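Local coordinates for laccase (Botrytis aclada, PDB 3SQR), which oxidises phenolic compounds at a copper-containing active centre while reducing dioxygen to water, and probably serves in breaking down lignin and detoxifying lignin-derived products, at residues Phe514-His525 and Leu536-Ile547; Thr228-Phe236 and Gly248-Thr256. All blocks are in the same frame, centred on the assembly; numbering follows the deposited sequence.

How the contacts relate
Along the chain, contact 2 (228-236 with 248-256) is complete before contact 1 (514-525 with 536-547) begins. They belong to the second and third cupredoxin domains of the multicopper oxidase fold, on opposite sides of the chain's centre. Their centres are 39 Å apart and their nearest atoms about 19 Å, so they do not touch and share no sheet. Contact 1 pairs neighbouring strands 520-526 and 537-542 of one sheet, with F514 joining from strand 509-515 of another, and ends at H525, a ligand of one copper. Contact 2 joins the turn after edge strand 227-230 to the run before edge strand 254-256, which belong to two different sheets, away from the metals and beside attached sugars.

Contact 1 of 2, residues Phe514-His525 and Leu536-Ile547; sequences FKLDNPGSWLLH and LAMQFVESQSSI. With CU (copper (II) ion), chain E.
The carboxylate of E542 takes the backbone N-H of N518 on OE2 (2.9 Å), tying the turn before strand 520-525 to the antiparallel strand 537-542 in the third cupredoxin domain. With CG anti to its backbone N (chi1 -179°) and the chain extended, E542 reaches along the turn, and N518 N meets OE2 from above the carboxylate plane. OE1 is held by H470 NE2 and also lies at the edge of the W522 indole, 3.3 Å from CD1. The indole itself is fixed within its own segment, since W522 NE1 donates to N518 O at 2.8 Å, close to the ring plane.

Beyond this polar end the strands pair regularly. G520 with E542, W522 with F540 and L524 with M538 each exchange two backbone hydrogen bonds, all between 2.8 and 3.0 Å from N to O.

Farther along the same face, past E542 and W522, the packing is apolar around F540. F514 brings its edge to F540 in a T-shaped stack, the planes 71° apart and CZ over the ring's centre. The M538 chain, bent at chi2 and chi3, carries its CE methyl to the opposite face near the rim, and L524 CD1 sits in plane at the edge, 3.9 Å from CE2. F540 is thus enclosed on three sides, with L439 and L467 of adjoining strands also touching it.

On the other face, H525 CB rests against A537 CB at 3.6 Å while the imidazole turns away. H170 and H468 bind the same copper, assigned as type 3 by similarity, to which H525 NE2 coordinates at 2.0 Å.

Contact 2 of 2, residues Thr228-Phe236 and Gly248-Thr256; sequences TLMNGTNTF and GGGKKFELT. With NAG (2-acetamido-2-deoxy-beta-D-glucopyranose), chain C; NAG (2-acetamido-2-deoxy-beta-D-glucopyranose), chain K; SO4 (sulfate ion), chain M.
The phenyl group of F253 packs against M230 and N231, the first residues of a type I' beta turn (M230 to T233) that ends edge strand 227-230 in the second cupredoxin domain. This is the tight part of the contact, where that turn meets the run leading into edge strand 254-256 of another sheet. F253 CG stands anti to the backbone N (chi1 168°), which sends the ring toward the turn. M230 makes a Met-aromatic contact, SD 3.6 Å from CD2 and oblique to the ring; N231 CB meets CD1 at the same distance, and I326 of strand 323-327 adds to the packing. T233 CG2 presses on the backbone, 3.3 Å from F253 N. The sugar covalently attached to N231 ND2 also borders the ring, its acetamide C7 lying in plane at the edge.

Next to this core the contact becomes polar. T233 OG1 is hydrogen-bonded to K251 O at 2.6 Å. K252 NZ, lying beside N234, donates to a lone pair of its OD1 (2.8 Å) and is also bonded to T344 OG1; the same OD1 accepts T235 N, which helps fix the amide's rotation.

Toward solvent, waters join the glycine-rich run 248-250 to F236; water 5, for one, accepts from F236 N and lies 2.8 Å from G250 O. K251 extends outward to a sulfate, probably acquired during crystallisation, with NZ 2.6 Å from O1. By T235 a second sugar is met: T235 OG1 donates to its acetamide O7 at 2.7 Å.

Contact 1 of 2, residues Phe514-His525 and Leu536-Ile547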
# COMPACT_ATOMS: atom_id res chain seq x y z
N PHE A 514 1.41 -0.54 -18.40
CA PHE A 514 2.53 -1.35 -17.96
C PHE A 514 2.90 -2.34 -19.05
O PHE A 514 2.14 -2.52 -19.99
CB PHE A 514 2.19 -2.06 -16.65
CG PHE A 514 0.96 -2.90 -16.70
CD1 PHE A 514 -0.29 -2.36 -16.42
CD2 PHE A 514 1.03 -4.28 -16.99
CE1 PHE A 514 -1.39 -3.08 -16.49
CE2 PHE A 514 -0.11 -5.03 -16.98
CZ PHE A 514 -1.32 -4.44 -16.71
N LYS A 515 4.14 -2.80 -19.00
CA LYS A 515 4.71 -3.69 -20.01
C LYS A 515 4.44 -5.12 -19.65
O LYS A 515 4.46 -5.52 -18.45
CB LYS A 515 6.19 -3.43 -20.10
CG LYS A 515 6.79 -4.04 -21.36
CD LYS A 515 8.16 -3.59 -21.57
CE LYS A 515 8.69 -4.24 -22.85
NZ LYS A 515 10.13 -3.96 -22.95
N LEU A 516 4.22 -5.94 -20.68
CA LEU A 516 4.06 -7.35 -20.50
C LEU A 516 5.42 -7.95 -20.20
O LEU A 516 6.12 -8.43 -21.10
CB LEU A 516 3.38 -7.95 -21.76
CG LEU A 516 1.86 -7.81 -21.78
CD1 LEU A 516 1.41 -6.49 -21.33
CD2 LEU A 516 1.28 -8.15 -23.18
N ASP A 517 5.81 -7.91 -18.92
CA ASP A 517 7.18 -8.24 -18.54
C ASP A 517 7.25 -9.15 -17.31
O ASP A 517 8.33 -9.43 -16.78
CB ASP A 517 7.98 -6.94 -18.32
CG ASP A 517 7.46 -6.12 -17.15
OD1 ASP A 517 6.59 -6.66 -16.44
OD2 ASP A 517 7.90 -4.97 -17.00
N ASN A 518 6.10 -9.65 -16.85
CA ASN A 518 6.06 -10.36 -15.65
C ASN A 518 4.91 -11.33 -15.68
O ASN A 518 3.81 -11.03 -15.21
CB ASN A 518 5.84 -9.41 -14.47
CG ASN A 518 6.17 -10.05 -13.14
OD1 ASN A 518 6.56 -11.21 -13.08
ND2 ASN A 518 6.07 -9.27 -12.06
N PRO A 519 5.12 -12.47 -16.33
CA PRO A 519 3.99 -13.42 -16.34
C PRO A 519 3.48 -13.77 -14.95
O PRO A 519 4.28 -13.99 -14.01
CB PRO A 519 4.60 -14.64 -17.01
CG PRO A 519 5.68 -14.12 -17.80
CD PRO A 519 6.29 -12.95 -17.08
N GLY A 520 2.18 -13.89 -14.81
CA GLY A 520 1.56 -14.14 -13.51
C GLY A 520 0.11 -13.71 -13.46
O GLY A 520 -0.53 -13.40 -14.46
N SER A 521 -0.41 -13.73 -12.27
CA SER A 521 -1.76 -13.36 -12.03
C SER A 521 -1.70 -12.23 -11.04
O SER A 521 -1.41 -12.45 -9.87
CB SER A 521 -2.49 -14.54 -11.45
OG SER A 521 -1.80 -15.05 -10.33
N TRP A 522 -2.04 -11.05 -11.55
CA TRP A 522 -1.81 -9.80 -10.84
C TRP A 522 -3.09 -9.07 -10.48
O TRP A 522 -3.83 -8.63 -11.33
CB TRP A 522 -0.90 -8.93 -11.69
CG TRP A 522 0.34 -9.63 -12.04
CD1 TRP A 522 0.80 -9.92 -13.30
CD2 TRP A 522 1.30 -10.16 -11.15
NE1 TRP A 522 1.94 -10.58 -13.24
CE2 TRP A 522 2.32 -10.73 -11.95
CE3 TRP A 522 1.46 -10.13 -9.77
CZ2 TRP A 522 3.45 -11.29 -11.42
CZ3 TRP A 522 2.61 -10.72 -9.23
CH2 TRP A 522 3.58 -11.31 -10.06
N LEU A 523 -3.32 -8.96 -9.20
CA LEU A 523 -4.48 -8.28 -8.68
C LEU A 523 -4.38 -6.76 -8.92
O LEU A 523 -3.29 -6.17 -8.84
CB LEU A 523 -4.62 -8.55 -7.19
CG LEU A 523 -5.90 -8.03 -6.52
CD1 LEU A 523 -7.14 -8.83 -7.10
CD2 LEU A 523 -5.83 -8.17 -5.03
N LEU A 524 -5.50 -6.14 -9.26
CA LEU A 524 -5.58 -4.69 -9.28
C LEU A 524 -6.85 -4.35 -8.51
O LEU A 524 -7.88 -4.96 -8.71
CB LEU A 524 -5.68 -4.15 -10.70
CG LEU A 524 -5.98 -2.64 -10.79
CD1 LEU A 524 -5.25 -2.03 -11.97
CD2 LEU A 524 -7.52 -2.41 -10.82
N HIS A 525 -6.76 -3.42 -7.57
CA HIS A 525 -7.87 -3.16 -6.71
C HIS A 525 -7.77 -1.82 -6.07
O HIS A 525 -6.69 -1.24 -6.00
CB HIS A 525 -7.95 -4.22 -5.62
CG HIS A 525 -6.80 -4.21 -4.69
ND1 HIS A 525 -6.86 -3.67 -3.43
CD2 HIS A 525 -5.53 -4.66 -4.85
CE1 HIS A 525 -5.69 -3.83 -2.83
NE2 HIS A 525 -4.86 -4.40 -3.68
N LEU A 536 -14.11 -4.28 -5.38
CA LEU A 536 -13.60 -3.37 -6.35
C LEU A 536 -12.21 -3.77 -6.78
O LEU A 536 -11.21 -3.23 -6.30
CB LEU A 536 -13.56 -1.91 -5.80
CG LEU A 536 -13.74 -0.84 -6.84
CD1 LEU A 536 -13.90 0.53 -6.18
CD2 LEU A 536 -12.60 -0.79 -7.81
N ALA A 537 -12.15 -4.66 -7.72
CA ALA A 537 -10.94 -5.35 -8.03
C ALA A 537 -11.10 -6.14 -9.30
O ALA A 537 -12.19 -6.59 -9.62
CB ALA A 537 -10.57 -6.29 -6.85
N MET A 538 -9.98 -6.36 -9.98
CA MET A 538 -9.91 -7.29 -11.05
C MET A 538 -8.49 -7.88 -11.05
O MET A 538 -7.72 -7.64 -10.12
CB MET A 538 -10.29 -6.65 -12.36
CG MET A 538 -9.55 -5.36 -12.63
SD MET A 538 -7.93 -5.64 -13.07
CE MET A 538 -8.18 -6.45 -14.70
N GLN A 539 -8.18 -8.72 -12.00
CA GLN A 539 -6.84 -9.26 -12.06
C GLN A 539 -6.45 -9.54 -13.48
O GLN A 539 -7.28 -9.84 -14.31
CB GLN A 539 -6.70 -10.50 -11.17
CG GLN A 539 -7.50 -11.71 -11.64
CD GLN A 539 -7.48 -12.83 -10.63
OE1 GLN A 539 -6.45 -13.45 -10.37
NE2 GLN A 539 -8.64 -13.11 -10.06
N PHE A 540 -5.15 -9.38 -13.74
CA PHE A 540 -4.57 -9.65 -15.03
C PHE A 540 -3.91 -10.99 -14.99
O PHE A 540 -3.07 -11.25 -14.13
CB PHE A 540 -3.56 -8.57 -15.41
CG PHE A 540 -4.15 -7.22 -15.48
CD1 PHE A 540 -4.82 -6.79 -16.61
CD2 PHE A 540 -4.06 -6.34 -14.39
CE1 PHE A 540 -5.37 -5.58 -16.70
CE2 PHE A 540 -4.63 -5.03 -14.46
CZ PHE A 540 -5.28 -4.65 -15.59
N VAL A 541 -4.31 -11.89 -15.90
CA VAL A 541 -3.60 -13.14 -16.06
C VAL A 541 -2.77 -12.84 -17.26
O VAL A 541 -3.26 -12.71 -18.41
CB VAL A 541 -4.51 -14.35 -16.18
CG1 VAL A 541 -3.67 -15.60 -16.66
CG2 VAL A 541 -5.28 -14.62 -14.82
N GLU A 542 -1.51 -12.58 -16.96
CA GLU A 542 -0.53 -12.13 -17.88
C GLU A 542 0.38 -13.25 -18.38
O GLU A 542 1.11 -13.89 -17.61
CB GLU A 542 0.38 -11.05 -17.17
CG GLU A 542 1.46 -10.48 -18.06
CD GLU A 542 2.24 -9.41 -17.36
OE1 GLU A 542 1.73 -8.96 -16.32
OE2 GLU A 542 3.36 -9.16 -17.74
N SER A 543 0.37 -13.45 -19.69
CA SER A 543 1.32 -14.40 -20.30
C SER A 543 1.30 -15.73 -19.58
O SER A 543 2.32 -16.30 -19.18
CB SER A 543 2.71 -13.79 -20.33
OG SER A 543 2.64 -12.58 -21.03
N GLN A 544 0.09 -16.27 -19.41
CA GLN A 544 -0.10 -17.42 -18.62
C GLN A 544 0.89 -18.57 -18.88
O GLN A 544 1.38 -19.21 -17.95
CB GLN A 544 -1.54 -17.95 -18.84
CG GLN A 544 -1.81 -19.08 -17.98
CD GLN A 544 -3.24 -19.44 -17.96
OE1 GLN A 544 -4.10 -18.59 -18.24
NE2 GLN A 544 -3.53 -20.68 -17.62
N SER A 545 1.11 -18.85 -20.14
CA SER A 545 1.85 -20.08 -20.46
C SER A 545 3.34 -19.80 -20.26
O SER A 545 4.16 -20.74 -20.26
CB SER A 545 1.54 -20.51 -21.91
OG SER A 545 2.04 -19.54 -22.82
N SER A 546 3.70 -18.52 -20.05
CA SER A 546 5.09 -18.23 -19.70
C SER A 546 5.41 -18.22 -18.22
O SER A 546 6.57 -17.91 -17.85
CB SER A 546 5.54 -16.90 -20.27
OG SER A 546 5.47 -16.90 -21.67
N ILE A 547 4.46 -18.55 -17.36
CA ILE A 547 4.75 -18.54 -15.94
C ILE A 547 5.68 -19.72 -15.63
O ILE A 547 5.43 -20.79 -16.09
CB ILE A 547 3.44 -18.66 -15.08
CG1 ILE A 547 2.60 -17.37 -15.25
CG2 ILE A 547 3.72 -18.88 -13.61
CD1 ILE A 547 1.12 -17.49 -14.84
CU CU E . -3.16 -5.37 -3.31
O HOH W 1 -2.50 -4.40 -1.58

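Contact 2 of 2, residues Thr228-Phe236 and Gly248-Thr256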
# COMPACT_ATOMS: atom_id res chain seq x y z
N THR A 228 -7.16 8.31 14.83
CA THR A 228 -6.09 8.11 13.83
C THR A 228 -4.81 7.81 14.60
O THR A 228 -4.72 8.12 15.78
CB THR A 228 -5.89 9.33 12.95
OG1 THR A 228 -5.32 10.40 13.72
CG2 THR A 228 -7.25 9.80 12.31
N LEU A 229 -3.81 7.25 13.91
CA LEU A 229 -2.46 7.05 14.49
C LEU A 229 -1.46 7.59 13.55
O LEU A 229 -1.61 7.49 12.32
CB LEU A 229 -2.14 5.60 14.72
CG LEU A 229 -3.06 4.82 15.67
CD1 LEU A 229 -2.70 3.38 15.64
CD2 LEU A 229 -2.96 5.33 17.06
N MET A 230 -0.43 8.20 14.15
CA MET A 230 0.72 8.60 13.41
C MET A 230 1.88 7.82 13.94
O MET A 230 2.27 7.92 15.09
CB MET A 230 0.99 10.12 13.56
CG MET A 230 2.10 10.59 12.73
SD MET A 230 2.27 12.41 12.69
CE MET A 230 0.77 12.92 11.86
N ASN A 231 2.47 7.04 13.05
CA ASN A 231 3.46 6.05 13.39
C ASN A 231 3.08 5.26 14.60
O ASN A 231 3.90 5.01 15.46
CB ASN A 231 4.83 6.66 13.53
CG ASN A 231 5.89 5.73 12.99
OD1 ASN A 231 5.72 5.11 11.94
ND2 ASN A 231 6.96 5.62 13.70
N GLY A 232 1.82 4.84 14.65
CA GLY A 232 1.36 3.93 15.65
C GLY A 232 0.88 4.56 16.95
O GLY A 232 0.54 3.84 17.84
N THR A 233 0.88 5.89 17.03
CA THR A 233 0.44 6.55 18.28
C THR A 233 -0.41 7.78 18.07
O THR A 233 -0.36 8.41 17.01
CB THR A 233 1.68 6.84 19.15
OG1 THR A 233 1.23 7.18 20.45
CG2 THR A 233 2.49 7.94 18.53
N ASN A 234 -1.21 8.11 19.09
CA ASN A 234 -1.90 9.36 19.15
C ASN A 234 -2.45 9.56 20.56
O ASN A 234 -2.42 8.64 21.38
CB ASN A 234 -3.06 9.42 18.15
CG ASN A 234 -3.42 10.82 17.73
OD1 ASN A 234 -2.95 11.80 18.31
ND2 ASN A 234 -4.20 10.94 16.63
N THR A 235 -2.83 10.80 20.83
CA THR A 235 -3.62 11.11 22.00
C THR A 235 -5.03 10.58 21.85
O THR A 235 -5.51 10.26 20.75
CB THR A 235 -3.68 12.59 22.20
OG1 THR A 235 -4.14 13.26 20.99
CG2 THR A 235 -2.35 13.11 22.65
N PHE A 236 -5.73 10.45 22.96
CA PHE A 236 -7.16 10.27 22.91
C PHE A 236 -7.69 10.69 24.30
O PHE A 236 -7.12 10.32 25.31
CB PHE A 236 -7.53 8.83 22.65
CG PHE A 236 -8.96 8.62 22.31
CD1 PHE A 236 -9.46 9.00 21.07
CD2 PHE A 236 -9.83 7.98 23.19
CE1 PHE A 236 -10.82 8.80 20.75
CE2 PHE A 236 -11.18 7.80 22.91
CZ PHE A 236 -11.68 8.16 21.66
N GLY A 248 -6.39 5.88 28.70
CA GLY A 248 -5.78 7.17 28.60
C GLY A 248 -4.29 7.06 28.45
O GLY A 248 -3.75 5.95 28.41
N GLY A 249 -3.64 8.21 28.35
CA GLY A 249 -2.17 8.28 28.29
C GLY A 249 -1.63 8.23 26.88
O GLY A 249 -0.41 8.14 26.68
N GLY A 250 -2.52 8.31 25.87
CA GLY A 250 -2.00 8.30 24.51
C GLY A 250 -1.11 9.49 24.35
O GLY A 250 -1.38 10.56 24.89
N LYS A 251 -0.09 9.34 23.53
CA LYS A 251 0.86 10.38 23.27
C LYS A 251 0.98 10.63 21.79
O LYS A 251 0.94 9.70 20.99
CB LYS A 251 2.26 10.03 23.83
CG LYS A 251 2.49 10.45 25.28
CD LYS A 251 4.00 10.36 25.70
CE LYS A 251 4.89 11.52 25.14
NZ LYS A 251 6.16 11.59 25.94
N LYS A 252 1.18 11.90 21.45
CA LYS A 252 1.49 12.30 20.10
C LYS A 252 2.77 11.66 19.67
O LYS A 252 3.76 11.55 20.44
CB LYS A 252 1.68 13.79 19.97
CG LYS A 252 0.37 14.60 20.09
CD LYS A 252 -0.70 14.16 19.09
CE LYS A 252 -1.91 15.10 19.02
NZ LYS A 252 -3.01 14.58 18.07
N PHE A 253 2.74 11.21 18.41
CA PHE A 253 3.94 10.88 17.70
C PHE A 253 4.92 12.05 17.84
O PHE A 253 4.53 13.19 17.77
CB PHE A 253 3.67 10.75 16.22
CG PHE A 253 4.90 10.70 15.36
CD1 PHE A 253 5.75 9.60 15.43
CD2 PHE A 253 5.25 11.75 14.51
CE1 PHE A 253 6.88 9.50 14.65
CE2 PHE A 253 6.42 11.69 13.72
CZ PHE A 253 7.25 10.54 13.81
N GLU A 254 6.17 11.73 18.05
CA GLU A 254 7.18 12.78 18.17
C GLU A 254 8.36 12.45 17.33
O GLU A 254 8.77 11.27 17.28
CB GLU A 254 7.61 12.92 19.63
CG GLU A 254 8.49 14.13 19.92
CD GLU A 254 9.98 13.94 19.66
OE1 GLU A 254 10.42 12.77 19.54
OE2 GLU A 254 10.70 14.97 19.57
N LEU A 255 8.94 13.48 16.75
CA LEU A 255 10.06 13.40 15.86
C LEU A 255 11.00 14.57 16.27
O LEU A 255 10.52 15.67 16.37
CB LEU A 255 9.60 13.64 14.41
CG LEU A 255 10.70 13.64 13.36
CD1 LEU A 255 11.69 12.43 13.42
CD2 LEU A 255 10.14 13.88 11.95
N THR A 256 12.24 14.24 16.55
CA THR A 256 13.25 15.24 16.95
C THR A 256 14.18 15.60 15.85
O THR A 256 14.78 14.71 15.21
CB THR A 256 14.03 14.71 18.12
OG1 THR A 256 13.10 14.55 19.17
CG2 THR A 256 15.14 15.72 18.53
C1 NAG C . 8.03 4.75 13.32
C2 NAG C . 9.40 5.39 13.55
C3 NAG C . 10.45 4.43 13.03
C4 NAG C . 10.35 3.07 13.71
C5 NAG C . 8.87 2.57 13.75
C6 NAG C . 8.64 1.67 14.94
C7 NAG C . 10.08 7.69 13.17
C8 NAG C . 10.29 8.83 12.20
N2 NAG C . 9.58 6.55 12.72
O3 NAG C . 11.75 4.95 13.15
O4 NAG C . 11.15 2.11 12.99
O5 NAG C . 7.95 3.59 14.07
O6 NAG C . 7.43 0.93 14.75
O7 NAG C . 10.36 7.77 14.37
C1 NAG K . -8.10 17.12 19.50
C2 NAG K . -7.73 17.20 20.95
C3 NAG K . -8.58 18.29 21.65
C4 NAG K . -8.39 19.58 20.84
C5 NAG K . -8.89 19.36 19.43
C6 NAG K . -8.65 20.60 18.59
C7 NAG K . -6.84 15.09 21.77
C8 NAG K . -7.15 13.74 22.33
N2 NAG K . -7.90 15.89 21.51
O3 NAG K . -8.14 18.44 22.98
O4 NAG K . -9.13 20.64 21.34
O5 NAG K . -8.07 18.38 18.87
O6 NAG K . -8.79 20.16 17.26
O7 NAG K . -5.65 15.41 21.55
S SO4 M . 7.70 13.73 23.69
O1 SO4 M . 7.72 13.53 25.13
O2 SO4 M . 7.39 12.44 23.06
O3 SO4 M . 6.68 14.69 23.31
O4 SO4 M . 9.03 14.21 23.27
O HOH W 2 0.27 11.18 17.00
O HOH W 3 0.29 6.49 22.97
O HOH W 4 -5.34 8.41 25.50
O HOH W 5 -4.04 11.30 25.31
O HOH W 6 -4.88 10.76 27.81